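Side-chain contacts in single-stranded DNA-binding protein (PDB 2FXQ), which binds single-stranded DNA and probably serves DNA replication, recombination and repair by recruiting partner proteins to their sites of action: residues Leu32-Gln37 with Gln74-Glu79; Val131-Asn136 with Leu174-Trp179; Val8-Thr13 with Val97-Glu102; Asp68-Gly73 with Ile104-Gly109. All coordinates share one frame; numbering follows the deposited sequence.

Contact 1. Residues Leu32-Gln37 with Gln74-Glu79; sequences LNLAGQ and QLIFVE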
loop_
_atom_site.group_PDB
_atom_site.type_symbol
_atom_site.label_atom_id
_atom_site.label_comp_id
_atom_site.label_asym_id
_atom_site.label_seq_id
_atom_site.Cartn_x
_atom_site.Cartn_y
_atom_site.Cartn_z
ATOM N N LEU A 32 13.171 2.623 16.335
ATOM C CA LEU A 32 13.997 2.239 15.187
ATOM C C LEU A 32 14.239 3.447 14.336
ATOM O O LEU A 32 13.294 4.222 14.095
ATOM C CB LEU A 32 13.216 1.272 14.298
ATOM C CG LEU A 32 12.524 0.048 14.918
ATOM C CD1 LEU A 32 11.998 -0.852 13.886
ATOM C CD2 LEU A 32 13.421 -0.734 15.838
ATOM N N ASN A 33 15.459 3.615 13.834
ATOM C CA ASN A 33 15.690 4.680 12.901
ATOM C C ASN A 33 15.866 4.019 11.525
ATOM O O ASN A 33 16.813 3.224 11.323
ATOM C CB ASN A 33 16.894 5.548 13.312
ATOM C CG ASN A 33 16.591 6.378 14.555
ATOM O OD1 ASN A 33 15.745 7.270 14.505
ATOM N ND2 ASN A 33 17.265 6.090 15.661
ATOM N N LEU A 34 14.898 4.263 10.642
ATOM C CA LEU A 34 14.908 3.610 9.293
ATOM C C LEU A 34 15.267 4.579 8.184
ATOM O O LEU A 34 15.011 5.796 8.289
ATOM C CB LEU A 34 13.562 2.965 8.918
ATOM C CG LEU A 34 13.133 1.790 9.803
ATOM C CD1 LEU A 34 11.800 1.326 9.259
ATOM C CD2 LEU A 34 14.144 0.603 9.818
ATOM N N ALA A 35 15.897 4.043 7.144
ATOM C CA ALA A 35 16.293 4.825 5.972
ATOM C C ALA A 35 15.954 4.105 4.694
ATOM O O ALA A 35 15.959 2.866 4.633
ATOM C CB ALA A 35 17.767 5.151 5.997
ATOM N N GLY A 36 15.678 4.881 3.659
ATOM C CA GLY A 36 15.475 4.344 2.324
ATOM C C GLY A 36 15.691 5.485 1.321
ATOM O O GLY A 36 16.248 6.540 1.660
ATOM N N GLN A 37 15.191 5.299 0.112
ATOM C CA GLN A 37 15.316 6.332 -0.922
ATOM C C GLN A 37 13.985 6.506 -1.613
ATOM O O GLN A 37 13.260 5.535 -1.790
ATOM C CB GLN A 37 16.317 5.824 -2.004
ATOM C CG GLN A 37 17.631 5.328 -1.470
ATOM C CD GLN A 37 18.565 6.490 -1.101
ATOM O OE1 GLN A 37 18.388 7.625 -1.575
ATOM N NE2 GLN A 37 19.532 6.216 -0.252
ATOM N N GLN A 74 19.893 -3.865 9.057
ATOM C CA GLN A 74 18.863 -4.851 8.765
ATOM C C GLN A 74 17.671 -4.164 8.141
ATOM O O GLN A 74 17.255 -3.088 8.593
ATOM C CB GLN A 74 18.363 -5.528 10.070
ATOM C CG GLN A 74 17.402 -6.759 9.793
ATOM C CD GLN A 74 17.208 -7.626 11.041
ATOM O OE1 GLN A 74 17.663 -7.266 12.127
ATOM N NE2 GLN A 74 16.500 -8.755 10.883
ATOM N N LEU A 75 17.086 -4.825 7.166
ATOM C CA LEU A 75 15.825 -4.393 6.537
ATOM C C LEU A 75 14.649 -4.789 7.427
ATOM O O LEU A 75 14.593 -5.928 7.946
ATOM C CB LEU A 75 15.688 -5.125 5.200
ATOM C CG LEU A 75 15.145 -4.510 3.941
ATOM C CD1 LEU A 75 15.893 -3.207 3.608
ATOM C CD2 LEU A 75 15.294 -5.575 2.784
ATOM N N ILE A 76 13.679 -3.875 7.533
ATOM C CA ILE A 76 12.524 -4.062 8.400
ATOM C C ILE A 76 11.280 -3.643 7.604
ATOM O O ILE A 76 11.244 -2.583 6.977
ATOM C CB ILE A 76 12.620 -3.188 9.693
ATOM C CG1 ILE A 76 13.966 -3.329 10.442
ATOM C CG2 ILE A 76 11.451 -3.430 10.600
ATOM C CD1 ILE A 76 14.220 -4.719 11.127
ATOM N N PHE A 77 10.253 -4.469 7.682
ATOM C CA PHE A 77 8.940 -4.108 7.158
ATOM C C PHE A 77 8.076 -3.628 8.328
ATOM O O PHE A 77 8.058 -4.224 9.398
ATOM C CB PHE A 77 8.307 -5.385 6.497
ATOM C CG PHE A 77 6.866 -5.214 6.111
ATOM C CD1 PHE A 77 6.544 -4.343 5.138
ATOM C CD2 PHE A 77 5.858 -5.935 6.730
ATOM C CE1 PHE A 77 5.180 -4.159 4.726
ATOM C CE2 PHE A 77 4.490 -5.795 6.335
ATOM C CZ PHE A 77 4.169 -4.917 5.319
ATOM N N VAL A 78 7.391 -2.496 8.156
ATOM C CA VAL A 78 6.619 -1.881 9.234
ATOM C C VAL A 78 5.223 -1.599 8.706
ATOM O O VAL A 78 5.090 -1.137 7.577
ATOM C CB VAL A 78 7.259 -0.460 9.553
ATOM C CG1 VAL A 78 6.454 0.230 10.625
ATOM C CG2 VAL A 78 8.730 -0.628 9.933
ATOM N N GLU A 79 4.199 -1.887 9.491
ATOM C CA GLU A 79 2.908 -1.248 9.282
ATOM C C GLU A 79 2.516 -0.484 10.535
ATOM O O GLU A 79 2.724 -0.943 11.666
ATOM C CB GLU A 79 1.801 -2.291 8.960
ATOM C CG GLU A 79 2.040 -3.002 7.619
ATOM C CD GLU A 79 0.831 -3.801 7.113
ATOM O OE1 GLU A 79 0.898 -4.349 5.962
ATOM O OE2 GLU A 79 -0.204 -3.776 7.807
#
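Leu32, Leu34, Ile76 and Val78 make this contact, and no flat group lies between them: only aliphatic carbons touch. Aromatic rings lie at its margins. Trp52 packs beside Leu34, while the CB of Phe77 points away from strand 32-37, and its side chain packs on Leu128 and on Leu5 of the second subunit.

Leu34 is the central side chain, and its fork splits the work. CD1 meets CG2 of Val78 at 3.7 Å, the two side chains reaching toward each other tip to tip. CD2 lies against the stem of Ile76, 4.0 Å from its CG1. Here the side chains cross at about a right angle, so one leucine methyl rests on the flank of the isoleucine. The CG of Leu34 stands beside its backbone N (chi1 -65°), with CD1 extending the chain toward Val78. Leu32 adds a looser touch, with its CD1 4.2 Å from CG2 of Ile76.

All four touching residues are buried, and no hydrogen bond joins the two segments. The backbone of 32-37 is paired with strand 47-59: Leu32 with Val56 and Leu34 with His54.

The axes of 32-37 and 75-79 approach to 8.6 Å at 98°, so the strands are not paired but cross over the interior of an OB-fold barrel. Strand 5-14 is hydrogen-bonded to both strands and joins them. Leu14 packs on Leu32 and Leu34, Val56 of strand 47-59 on Val78, and Pro106 of strand 103-106 on Ile76.

Contact 2. Residues Val131-Asn136 with Leu174-Trp179; sequences VILMGN and LEVQAW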
loop_
_atom_site.group_PDB
_atom_site.type_symbol
_atom_site.label_atom_id
_atom_site.label_comp_id
_atom_site.label_asym_id
_atom_site.label_seq_id
_atom_site.Cartn_x
_atom_site.Cartn_y
_atom_site.Cartn_z
ATOM N N VAL A 131 1.761 5.958 2.407
ATOM C CA VAL A 131 0.888 6.381 3.447
ATOM C C VAL A 131 -0.536 6.480 2.848
ATOM O O VAL A 131 -0.689 6.900 1.702
ATOM C CB VAL A 131 1.331 7.840 3.874
ATOM C CG1 VAL A 131 0.313 8.393 4.880
ATOM C CG2 VAL A 131 2.799 7.832 4.499
ATOM N N ILE A 132 -1.558 6.048 3.617
ATOM C CA ILE A 132 -2.953 6.232 3.196
ATOM C C ILE A 132 -3.601 7.054 4.316
ATOM O O ILE A 132 -3.585 6.638 5.497
ATOM C CB ILE A 132 -3.660 4.913 3.004
ATOM C CG1 ILE A 132 -2.955 4.116 1.883
ATOM C CG2 ILE A 132 -5.171 5.190 2.593
ATOM C CD1 ILE A 132 -3.622 2.652 1.637
ATOM N N LEU A 133 -4.175 8.221 3.962
ATOM C CA LEU A 133 -4.865 9.010 4.966
ATOM C C LEU A 133 -6.259 9.294 4.433
ATOM O O LEU A 133 -6.437 9.530 3.232
ATOM C CB LEU A 133 -4.197 10.405 5.175
ATOM C CG LEU A 133 -2.711 10.434 5.579
ATOM C CD1 LEU A 133 -2.128 11.874 5.666
ATOM C CD2 LEU A 133 -2.525 9.681 6.920
ATOM N N MET A 134 -7.236 9.365 5.323
ATOM C CA MET A 134 -8.518 9.920 4.886
ATOM C C MET A 134 -8.980 10.799 6.020
ATOM O O MET A 134 -9.005 10.357 7.214
ATOM C CB MET A 134 -9.557 8.830 4.657
ATOM C CG MET A 134 -10.832 9.428 3.819
ATOM S SD MET A 134 -11.880 8.083 3.392
ATOM C CE MET A 134 -11.357 7.608 1.823
ATOM N N GLY A 135 -9.388 12.024 5.684
ATOM C CA GLY A 135 -9.811 12.947 6.753
ATOM C C GLY A 135 -10.499 14.174 6.147
ATOM O O GLY A 135 -11.102 14.060 5.077
ATOM N N ASN A 136 -10.451 15.302 6.832
ATOM C CA ASN A 136 -11.158 16.535 6.345
ATOM C C ASN A 136 -10.214 17.671 6.461
ATOM O O ASN A 136 -9.446 17.738 7.434
ATOM C CB ASN A 136 -12.392 16.835 7.176
ATOM C CG ASN A 136 -13.484 15.753 6.961
ATOM O OD1 ASN A 136 -13.478 14.712 7.618
ATOM N ND2 ASN A 136 -14.352 15.987 5.999
ATOM N N LEU A 174 -2.659 16.311 10.563
ATOM C CA LEU A 174 -1.519 15.886 9.753
ATOM C C LEU A 174 -1.364 16.827 8.524
ATOM O O LEU A 174 -2.349 17.276 7.970
ATOM C CB LEU A 174 -1.733 14.433 9.288
ATOM C CG LEU A 174 -1.693 13.395 10.414
ATOM C CD1 LEU A 174 -2.095 12.026 9.869
ATOM C CD2 LEU A 174 -0.338 13.342 11.176
ATOM N N GLU A 175 -0.144 17.169 8.148
ATOM C CA GLU A 175 0.079 18.130 7.045
ATOM C C GLU A 175 0.415 17.272 5.802
ATOM O O GLU A 175 1.119 16.251 5.913
ATOM C CB GLU A 175 1.222 19.100 7.369
ATOM C CG GLU A 175 0.951 20.050 8.526
ATOM C CD GLU A 175 -0.257 20.950 8.295
ATOM O OE1 GLU A 175 -0.942 21.357 9.292
ATOM O OE2 GLU A 175 -0.517 21.258 7.109
ATOM N N VAL A 176 -0.120 17.653 4.643
ATOM C CA VAL A 176 0.181 16.911 3.394
ATOM C C VAL A 176 0.638 17.937 2.366
ATOM O O VAL A 176 0.089 19.044 2.301
ATOM C CB VAL A 176 -1.104 16.197 2.913
ATOM C CG1 VAL A 176 -0.930 15.515 1.521
ATOM C CG2 VAL A 176 -1.489 15.103 3.925
ATOM N N GLN A 177 1.621 17.590 1.547
ATOM C CA GLN A 177 2.075 18.531 0.512
ATOM C C GLN A 177 1.790 17.861 -0.821
ATOM O O GLN A 177 1.957 16.640 -0.967
ATOM C CB GLN A 177 3.595 18.766 0.697
ATOM C CG GLN A 177 4.139 19.836 -0.206
ATOM C CD GLN A 177 5.591 20.164 0.129
ATOM O OE1 GLN A 177 5.927 21.327 0.370
ATOM N NE2 GLN A 177 6.436 19.143 0.160
ATOM N N ALA A 178 1.352 18.644 -1.800
ATOM C CA ALA A 178 1.103 18.095 -3.115
ATOM C C ALA A 178 1.721 19.054 -4.107
ATOM O O ALA A 178 1.857 20.245 -3.810
ATOM C CB ALA A 178 -0.390 17.987 -3.375
ATOM N N TRP A 179 2.087 18.538 -5.269
ATOM C CA TRP A 179 2.855 19.277 -6.281
ATOM C C TRP A 179 2.190 19.280 -7.642
ATOM O O TRP A 179 1.404 18.373 -7.965
ATOM C CB TRP A 179 4.235 18.632 -6.481
ATOM C CG TRP A 179 5.054 18.735 -5.287
ATOM C CD1 TRP A 179 5.058 17.872 -4.205
ATOM C CD2 TRP A 179 6.014 19.755 -4.992
ATOM N NE1 TRP A 179 5.964 18.314 -3.262
ATOM C CE2 TRP A 179 6.550 19.471 -3.708
ATOM C CE3 TRP A 179 6.479 20.883 -5.673
ATOM C CZ2 TRP A 179 7.535 20.265 -3.110
ATOM C CZ3 TRP A 179 7.455 21.678 -5.074
ATOM C CH2 TRP A 179 7.968 21.361 -3.803
#
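Leu133 overlaps Leu174 and Val176 with its two methyl groups, one for each partner. CD2 meets CD1 of Leu174 at 3.8 Å, and the two leucine side chains are set at a slant to each other. CD1 meets CG2 of Val176 at 3.7 Å. In this second pair the side chains slide past one another in opposite directions, so the methyls touch alongside and not end on.

The torsions aim the two methyls. The CG of Leu133 lies opposite its own carbonyl carbon (chi1 -58°), and CD1 continues the chain in an extended line while CD2 branches off toward Leu174. In Val176 it is CG2, the methyl beside the backbone N, that does the touching.

Strands 129-137 and 171-179 are not neighbours. Strand 151-160 lies between them and pairs antiparallel with both, and its Leu157 also packs on Leu133. Val197 and Ala221 cover Val176 from two further strands. The contact thus fills part of the interior of the second OB barrel of the chain. On the other face of strand 129-137, Ile132 packs on Leu5 and Gln7 and on Glu79 of the second subunit.

All three touching residues are buried and apolar, with no hydrogen bond or charge between the segments. The contact therefore depends on close packing and exclusion of water, while the backbone pairing, such as that of Leu133 with Val197, probably does more to fix the direction of the strands.

Contact 3. Residues Val8-Thr13 with Val97-Glu102; sequences VFLIGT and VQVRAE
Val99 points its CB toward strand 8-13 and ends in two methyls. CB itself makes no close contact with that strand. CG2 does the main work: it meets CG1 of Val8 at 4.1 Å and CD1 of Leu10 at 4.3 Å. CG1 comes nearly as close, 4.3 Å from CG1 of Val8. The two valines reach toward each other tip to tip. Val99 holds CG1 anti to its backbone N (chi1 173°), which leaves CG2 on the N side, where it can touch both Val8 and Leu10. Leu10 arrives with an extended side chain, and CD1 is the methyl at its end.

Strand 75-84 runs between the two segments and pairs antiparallel with strands 5-14 and 97-101, so the valines meet across the inside of a curled OB barrel wall. Leu82 of that strand also packs on Val8. Phe9 points away, and its ring meets that of Phe9 of the second subunit.

The contacts are few, long and wholly apolar. They impose little direction of their own and close the buried interior, while charged groups such as Arg100, bridged to Glu83, stay out of it.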
loop_
_atom_site.group_PDB
_atom_site.type_symbol
_atom_site.label_atom_id
_atom_site.label_comp_id
_atom_site.label_asym_id
_atom_site.label_seq_id
_atom_site.Cartn_x
_atom_site.Cartn_y
_atom_site.Cartn_z
ATOM N N VAL A 8 0.418 3.500 7.417
ATOM C CA VAL A 8 1.752 3.683 6.869
ATOM C C VAL A 8 2.338 2.283 6.620
ATOM O O VAL A 8 2.143 1.365 7.460
ATOM C CB VAL A 8 2.702 4.373 7.940
ATOM C CG1 VAL A 8 4.145 4.519 7.362
ATOM C CG2 VAL A 8 2.089 5.693 8.428
ATOM N N PHE A 9 3.040 2.109 5.484
ATOM C CA PHE A 9 3.703 0.836 5.124
ATOM C C PHE A 9 5.070 1.226 4.695
ATOM O O PHE A 9 5.220 2.149 3.863
ATOM C CB PHE A 9 2.965 0.170 3.913
ATOM C CG PHE A 9 1.473 0.076 4.101
ATOM C CD1 PHE A 9 0.891 -1.099 4.554
ATOM C CD2 PHE A 9 0.631 1.196 3.863
ATOM C CE1 PHE A 9 -0.511 -1.168 4.822
ATOM C CE2 PHE A 9 -0.780 1.098 4.097
ATOM C CZ PHE A 9 -1.324 -0.057 4.576
ATOM N N LEU A 10 6.111 0.610 5.274
ATOM C CA LEU A 10 7.468 1.052 4.988
ATOM C C LEU A 10 8.311 -0.164 4.996
ATOM O O LEU A 10 8.073 -1.097 5.813
ATOM C CB LEU A 10 8.022 1.858 6.185
ATOM C CG LEU A 10 7.779 3.298 6.379
ATOM C CD1 LEU A 10 8.544 3.729 7.677
ATOM C CD2 LEU A 10 8.204 4.050 5.082
ATOM N N ILE A 11 9.252 -0.225 4.088
ATOM C CA ILE A 11 10.396 -1.104 4.333
ATOM C C ILE A 11 11.601 -0.179 4.303
ATOM O O ILE A 11 11.771 0.584 3.344
ATOM C CB ILE A 11 10.544 -2.160 3.181
ATOM C CG1 ILE A 11 9.321 -3.102 3.175
ATOM C CG2 ILE A 11 11.936 -2.922 3.300
ATOM C CD1 ILE A 11 9.274 -4.059 1.895
ATOM N N GLY A 12 12.482 -0.285 5.295
ATOM C CA GLY A 12 13.693 0.540 5.332
ATOM C C GLY A 12 14.785 -0.189 6.054
ATOM O O GLY A 12 14.555 -1.249 6.678
ATOM N N THR A 13 15.981 0.382 6.027
ATOM C CA THR A 13 17.115 -0.240 6.667
ATOM C C THR A 13 17.409 0.506 7.965
ATOM O O THR A 13 17.403 1.769 7.999
ATOM C CB THR A 13 18.325 -0.026 5.741
ATOM O OG1 THR A 13 18.043 -0.721 4.532
ATOM C CG2 THR A 13 19.584 -0.663 6.312
ATOM N N VAL A 97 6.641 14.373 13.620
ATOM C CA VAL A 97 5.850 13.259 13.093
ATOM C C VAL A 97 6.676 11.968 13.104
ATOM O O VAL A 97 7.813 11.925 12.597
ATOM C CB VAL A 97 5.306 13.564 11.691
ATOM C CG1 VAL A 97 5.068 12.265 10.892
ATOM C CG2 VAL A 97 4.024 14.354 11.801
ATOM N N GLN A 98 6.123 10.929 13.725
ATOM C CA GLN A 98 6.781 9.627 13.740
ATOM C C GLN A 98 5.778 8.548 13.330
ATOM O O GLN A 98 4.584 8.807 13.274
ATOM C CB GLN A 98 7.401 9.309 15.115
ATOM C CG GLN A 98 6.417 8.880 16.136
ATOM C CD GLN A 98 6.994 8.702 17.566
ATOM O OE1 GLN A 98 8.190 8.842 17.805
ATOM N NE2 GLN A 98 6.117 8.372 18.495
ATOM N N VAL A 99 6.287 7.363 13.083
ATOM C CA VAL A 99 5.413 6.237 12.738
ATOM C C VAL A 99 5.295 5.468 14.043
ATOM O O VAL A 99 6.315 5.070 14.598
ATOM C CB VAL A 99 6.055 5.340 11.705
ATOM C CG1 VAL A 99 5.167 4.048 11.479
ATOM C CG2 VAL A 99 6.290 6.165 10.425
ATOM N N ARG A 100 4.077 5.202 14.494
ATOM C CA ARG A 100 3.877 4.250 15.593
ATOM C C ARG A 100 3.596 2.908 14.927
ATOM O O ARG A 100 2.584 2.763 14.215
ATOM C CB ARG A 100 2.676 4.691 16.454
ATOM C CG ARG A 100 2.203 3.569 17.396
ATOM C CD ARG A 100 2.978 3.408 18.694
ATOM N NE ARG A 100 2.011 3.248 19.797
ATOM C CZ ARG A 100 1.501 4.255 20.517
ATOM N NH1 ARG A 100 1.898 5.523 20.318
ATOM N NH2 ARG A 100 0.623 3.983 21.473
ATOM N N ALA A 101 4.466 1.915 15.141
ATOM C CA ALA A 101 4.278 0.631 14.497
ATOM C C ALA A 101 3.155 -0.121 15.208
ATOM O O ALA A 101 3.091 -0.205 16.454
ATOM C CB ALA A 101 5.554 -0.207 14.507
ATOM N N GLU A 102 2.314 -0.715 14.368
ATOM C CA GLU A 102 1.313 -1.695 14.758
ATOM C C GLU A 102 2.071 -3.016 14.894
ATOM O O GLU A 102 1.927 -3.739 15.907
ATOM C CB GLU A 102 0.182 -1.751 13.704
ATOM C CG GLU A 102 -1.152 -1.111 14.149
ATOM C CD GLU A 102 -1.197 0.447 14.153
ATOM O OE1 GLU A 102 -0.786 1.059 15.187
ATOM O OE2 GLU A 102 -1.663 1.084 13.142
#

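Contact 4. Residues Asp68-Gly73 with Ile104-Gly109; sequences DLLEKG and IDPLEG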
loop_
_atom_site.group_PDB
_atom_site.type_symbol
_atom_site.label_atom_id
_atom_site.label_comp_id
_atom_site.label_asym_id
_atom_site.label_seq_id
_atom_site.Cartn_x
_atom_site.Cartn_y
_atom_site.Cartn_z
ATOM N N ASP A 68 15.740 -7.418 21.583
ATOM C CA ASP A 68 17.101 -7.964 21.506
ATOM C C ASP A 68 17.463 -8.749 20.234
ATOM O O ASP A 68 18.370 -9.590 20.254
ATOM C CB ASP A 68 17.399 -8.800 22.738
ATOM C CG ASP A 68 18.443 -8.150 23.596
ATOM O OD1 ASP A 68 18.051 -7.400 24.520
ATOM O OD2 ASP A 68 19.674 -8.290 23.382
ATOM N N LEU A 69 16.765 -8.469 19.135
ATOM C CA LEU A 69 16.887 -9.280 17.950
ATOM C C LEU A 69 17.316 -8.505 16.727
ATOM O O LEU A 69 17.657 -9.154 15.696
ATOM C CB LEU A 69 15.576 -10.004 17.644
ATOM C CG LEU A 69 15.221 -11.037 18.721
ATOM C CD1 LEU A 69 13.835 -11.628 18.449
ATOM C CD2 LEU A 69 16.333 -12.144 18.798
ATOM N N LEU A 70 17.311 -7.162 16.792
ATOM C CA LEU A 70 17.520 -6.357 15.527
ATOM C C LEU A 70 18.920 -5.731 15.405
ATOM O O LEU A 70 19.532 -5.428 16.438
ATOM C CB LEU A 70 16.468 -5.241 15.379
ATOM C CG LEU A 70 15.019 -5.665 15.545
ATOM C CD1 LEU A 70 14.137 -4.428 15.465
ATOM C CD2 LEU A 70 14.714 -6.671 14.499
ATOM N N GLU A 71 19.406 -5.605 14.156
ATOM C CA GLU A 71 20.764 -5.105 13.865
ATOM C C GLU A 71 20.767 -3.883 12.990
ATOM O O GLU A 71 19.924 -3.744 12.109
ATOM C CB GLU A 71 21.572 -6.124 13.060
ATOM C CG GLU A 71 21.770 -7.488 13.724
ATOM C CD GLU A 71 22.852 -7.493 14.790
ATOM O OE1 GLU A 71 23.170 -8.592 15.296
ATOM O OE2 GLU A 71 23.359 -6.404 15.157
ATOM N N LYS A 72 21.788 -3.060 13.178
ATOM C CA LYS A 72 22.037 -1.957 12.270
ATOM C C LYS A 72 22.221 -2.552 10.907
ATOM O O LYS A 72 22.872 -3.592 10.786
ATOM C CB LYS A 72 23.334 -1.233 12.695
ATOM C CG LYS A 72 23.800 -0.204 11.670
ATOM C CD LYS A 72 25.014 0.558 12.200
ATOM C CE LYS A 72 25.356 1.598 11.121
ATOM N NZ LYS A 72 26.293 2.578 11.674
ATOM N N GLY A 73 21.651 -1.939 9.867
ATOM C CA GLY A 73 21.853 -2.501 8.533
ATOM C C GLY A 73 20.725 -3.449 8.111
ATOM O O GLY A 73 20.615 -3.810 6.947
ATOM N N ILE A 104 6.046 -5.050 13.312
ATOM C CA ILE A 104 7.116 -5.091 12.319
ATOM C C ILE A 104 7.423 -6.547 11.972
ATOM O O ILE A 104 7.053 -7.459 12.727
ATOM C CB ILE A 104 8.426 -4.378 12.832
ATOM C CG1 ILE A 104 9.047 -5.167 14.026
ATOM C CG2 ILE A 104 8.144 -2.895 13.181
ATOM C CD1 ILE A 104 10.442 -4.760 14.290
ATOM N N ASP A 105 8.100 -6.748 10.834
ATOM C CA ASP A 105 8.640 -8.076 10.475
ATOM C C ASP A 105 10.018 -7.800 9.942
ATOM O O ASP A 105 10.182 -7.243 8.848
ATOM C CB ASP A 105 7.782 -8.709 9.368
ATOM C CG ASP A 105 6.432 -9.196 9.862
ATOM O OD1 ASP A 105 5.396 -8.703 9.355
ATOM O OD2 ASP A 105 6.302 -10.099 10.720
ATOM N N PRO A 106 11.053 -8.097 10.719
ATOM C CA PRO A 106 12.414 -7.990 10.245
ATOM C C PRO A 106 12.639 -8.920 9.060
ATOM O O PRO A 106 12.045 -10.010 9.016
ATOM C CB PRO A 106 13.220 -8.487 11.480
ATOM C CG PRO A 106 12.321 -8.296 12.607
ATOM C CD PRO A 106 10.969 -8.562 12.131
ATOM N N LEU A 107 13.517 -8.566 8.139
ATOM C CA LEU A 107 13.655 -9.285 6.898
ATOM C C LEU A 107 15.103 -9.711 6.808
ATOM O O LEU A 107 15.959 -9.087 7.462
ATOM C CB LEU A 107 13.346 -8.408 5.704
ATOM C CG LEU A 107 11.963 -7.737 5.828
ATOM C CD1 LEU A 107 11.726 -6.735 4.635
ATOM C CD2 LEU A 107 10.890 -8.872 5.720
ATOM N N GLU A 108 15.369 -10.767 6.020
ATOM C CA GLU A 108 16.732 -11.233 5.804
ATOM C C GLU A 108 17.564 -10.365 4.902
ATOM O O GLU A 108 18.773 -10.233 5.111
ATOM C CB GLU A 108 16.715 -12.673 5.333
ATOM C CG GLU A 108 16.205 -13.504 6.492
ATOM C CD GLU A 108 16.072 -14.980 6.164
ATOM O OE1 GLU A 108 15.461 -15.706 6.983
ATOM O OE2 GLU A 108 16.585 -15.412 5.110
ATOM N N GLY A 109 16.948 -9.756 3.911
ATOM C CA GLY A 109 17.552 -8.588 3.261
ATOM C C GLY A 109 18.979 -8.817 2.745
ATOM O O GLY A 109 19.847 -7.924 2.834
#
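Apolar packing accounts for the whole contact between 68-73 and 104-109, and Leu70 carries it from one side. Its CD2 comes in at the CG-CB edge of the Pro106 ring, 3.5 Å from CG and 3.8 Å from CB. The first of these is tighter than usual for two carbons. Leucine and proline side chains cross at about a right angle. The other methyl, CD1, meets CD1 of Ile104 at 3.9 Å, and these two side chains reach toward each other tip to tip.

Ile104 gets there by a less common route. Its CG1 stands between the backbone N and the carbonyl carbon (chi1 66°), and from there the chain extends to CD1. More apolar groups close round the trio: Ile76 also touches Leu70 and Ile104, Leu14 and Pro18 pack on Leu70, and Trp66 of helix 61-66 lies against Ile104 and Pro106.

Hydrogen bonding does not link the segments directly; it works through neighbours. Gln74 OE1 accepts from the backbone N of Glu71, and its NE2 makes a weak bond to the carbonyl O of Leu107, so one side chain ties both segments. Gln62 OE1 takes the N-H of Ile104. Toward the second subunit, Pro106 O makes a weak bond to Thr228 OG1 of that chain.

In OB folds the connection between the third and fourth strands commonly carries a helix that covers one end of the barrel. Here helix 61-66 and the following loop fill that place, and Leu70 seals the loop against the last strand of the first OB domain, 103-106.

In the fold
Contacts 1, 3 and 4 belong to the first OB domain, and contact 2 to the second. Contacts 1 and 3 have centres about 7 Å apart and share the barrel interior; Val78 N and Leu10 O, 2.8 Å apart, probably hydrogen-bond between them. Contact 4 lies about 9 Å from contact 1, centre to centre, joined by probable backbone bonds of Leu75 with Leu107 and Phe77 with Asp105. Contact 2 is about 21 Å from contact 1 between centres. It meets contact 3 where Ile132 CD1 packs on Phe9 CE2 at 4.1 Å, along paired strands 5-14 and 129-137. Each chain carries two OB domains, so the homodimer has four, and all four contacts reach the second subunit.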